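Local coordinates for protein O-methyltransferase (Burkholderia thailandensis, PDB 3MCZ) that probably transfers a methyl group from S-adenosyl-L-methionine to a hydroxyl of its substrate, probably working as a dimer, at residues A[169-174]-A[341-346]. Numbering follows the deposited sequence.
Sequences DVVSEL and YTLLIG
V171, in the last turn of helix 150-172, and L174, just past its end, pack against L343 of strand 341-347, with the CA atoms of V171 and L343 8.3 Å apart and no hydrogen bond joining the two backbones. The close contacts on the strand side all run through one methyl, CD2 of L343. This carbon meets the end of L174, and the two leucines approach tip to tip: CD2 of L343 lies 3.4 Å from CD1 of L174, tighter than usual for two carbons, and 3.8 Å from CD2 of the same residue. The branch of L174 is thus presented with both methyls to a single methyl of L343. An extended first torsion, CG opposite the backbone N (chi1 -179°), carries the L343 branch out from the strand toward the helix. V171 adds a looser apolar contact, its CG2 4.4 Å from CD2 of L343, and is otherwise packed on Y193 and V197 of helix 192-200. At the helix end, the backbone N of L174 donates to O of V171 (3.1 Å), while the hydroxyl of S172 turns back to O of D169 (2.9 Å), approaching from above the carbonyl plane. L343 also touches R336 and I338 of the neighbouring antiparallel strand, and L174 reaches L284 of strand 281-288. The contact therefore seats the C-terminal end of a helix on one face of the seven-stranded sheet, whose strand order 3-2-1-4-5-7-6 and antiparallel strand 341-347 are the signature of the Rossmann-like fold of class I S-adenosylmethionine-dependent methyltransferases.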
loop_
_atom_site.group_PDB
_atom_site.type_symbol
_atom_site.label_atom_id
_atom_site.label_comp_id
_atom_site.label_asym_id
_atom_site.label_seq_id
_atom_site.Cartn_x
_atom_site.Cartn_y
_atom_site.Cartn_z
ATOM N N ASP A 169 11.447 12.209 -24.557
ATOM C CA ASP A 169 12.163 13.443 -24.891
ATOM C C ASP A 169 13.656 13.189 -25.117
ATOM O O ASP A 169 14.233 13.734 -26.054
ATOM C CB ASP A 169 11.955 14.487 -23.791
ATOM C CG ASP A 169 10.472 14.751 -23.502
ATOM O OD1 ASP A 169 9.640 14.557 -24.423
ATOM O OD2 ASP A 169 10.141 15.147 -22.360
ATOM N N VAL A 170 14.260 12.311 -24.313
ATOM C CA VAL A 170 15.673 11.946 -24.496
ATOM C C VAL A 170 15.907 11.127 -25.750
ATOM O O VAL A 170 16.815 11.417 -26.527
ATOM C CB VAL A 170 16.241 11.209 -23.278
ATOM C CG1 VAL A 170 17.612 10.617 -23.600
ATOM C CG2 VAL A 170 16.318 12.153 -22.086
ATOM N N VAL A 171 15.071 10.120 -25.988
ATOM C CA VAL A 171 15.207 9.317 -27.197
ATOM C C VAL A 171 15.085 10.184 -28.458
ATOM O O VAL A 171 15.866 10.038 -29.412
ATOM C CB VAL A 171 14.168 8.157 -27.214
ATOM C CG1 VAL A 171 14.084 7.492 -28.574
ATOM C CG2 VAL A 171 14.543 7.144 -26.155
ATOM N N SER A 172 14.122 11.102 -28.465
ATOM C CA SER A 172 13.896 11.909 -29.668
ATOM C C SER A 172 15.094 12.808 -30.034
ATOM O O SER A 172 15.245 13.151 -31.211
ATOM C CB SER A 172 12.631 12.757 -29.533
ATOM O OG SER A 172 12.826 13.750 -28.561
ATOM N N GLU A 173 15.938 13.170 -29.063
ATOM C CA GLU A 173 17.155 13.999 -29.324
ATOM C C GLU A 173 18.420 13.210 -29.632
ATOM O O GLU A 173 19.486 13.801 -29.791
ATOM C CB GLU A 173 17.466 14.939 -28.148
ATOM N N LEU A 174 18.334 11.892 -29.701
ATOM C CA LEU A 174 19.514 11.096 -30.026
ATOM C C LEU A 174 20.079 11.456 -31.405
ATOM O O LEU A 174 19.330 11.676 -32.340
ATOM C CB LEU A 174 19.185 9.616 -30.010
ATOM C CG LEU A 174 18.930 9.012 -28.627
ATOM C CD1 LEU A 174 18.533 7.538 -28.811
ATOM C CD2 LEU A 174 20.163 9.156 -27.720
ATOM N N TYR A 341 16.572 4.385 -15.880
ATOM C CA TYR A 341 16.652 3.632 -17.120
ATOM C C TYR A 341 18.033 3.733 -17.762
ATOM O O TYR A 341 18.777 4.710 -17.568
ATOM C CB TYR A 341 15.537 4.096 -18.084
ATOM C CG TYR A 341 14.192 3.495 -17.813
ATOM C CD1 TYR A 341 13.341 4.000 -16.829
ATOM C CD2 TYR A 341 13.766 2.403 -18.534
ATOM C CE1 TYR A 341 12.076 3.400 -16.585
ATOM C CE2 TYR A 341 12.545 1.811 -18.304
ATOM C CZ TYR A 341 11.712 2.294 -17.327
ATOM O OH TYR A 341 10.494 1.645 -17.161
ATOM N N THR A 342 18.383 2.697 -18.521
ATOM C CA THR A 342 19.523 2.711 -19.405
ATOM C C THR A 342 19.014 2.593 -20.846
ATOM O O THR A 342 18.214 1.706 -21.172
ATOM C CB THR A 342 20.501 1.540 -19.089
ATOM O OG1 THR A 342 20.983 1.672 -17.734
ATOM C CG2 THR A 342 21.725 1.489 -20.065
ATOM N N LEU A 343 19.539 3.456 -21.695
ATOM C CA LEU A 343 19.377 3.366 -23.132
ATOM C C LEU A 343 20.648 2.752 -23.716
ATOM O O LEU A 343 21.767 3.278 -23.531
ATOM C CB LEU A 343 19.089 4.743 -23.733
ATOM C CG LEU A 343 18.884 4.758 -25.257
ATOM C CD1 LEU A 343 17.601 3.987 -25.694
ATOM C CD2 LEU A 343 18.823 6.219 -25.736
ATOM N N LEU A 344 20.493 1.585 -24.313
ATOM C CA LEU A 344 21.584 0.908 -24.999
ATOM C C LEU A 344 21.439 1.199 -26.473
ATOM O O LEU A 344 20.317 1.173 -27.013
ATOM C CB LEU A 344 21.557 -0.602 -24.753
ATOM C CG LEU A 344 21.746 -1.061 -23.304
ATOM C CD1 LEU A 344 21.429 -2.624 -23.236
ATOM C CD2 LEU A 344 23.148 -0.751 -22.814
ATOM N N ILE A 345 22.567 1.508 -27.114
ATOM C CA ILE A 345 22.585 1.862 -28.516
ATOM C C ILE A 345 23.563 0.895 -29.187
ATOM O O ILE A 345 24.784 0.993 -29.020
ATOM C CB ILE A 345 22.987 3.360 -28.710
ATOM C CG1 ILE A 345 22.065 4.315 -27.915
ATOM C CG2 ILE A 345 22.994 3.791 -30.211
ATOM C CD1 ILE A 345 22.738 4.950 -26.654
ATOM N N GLY A 346 23.037 -0.024 -29.965
ATOM C CA GLY A 346 23.860 -0.918 -30.730
ATOM C C GLY A 346 24.097 -0.436 -32.130
ATOM O O GLY A 346 23.171 -0.360 -32.935
#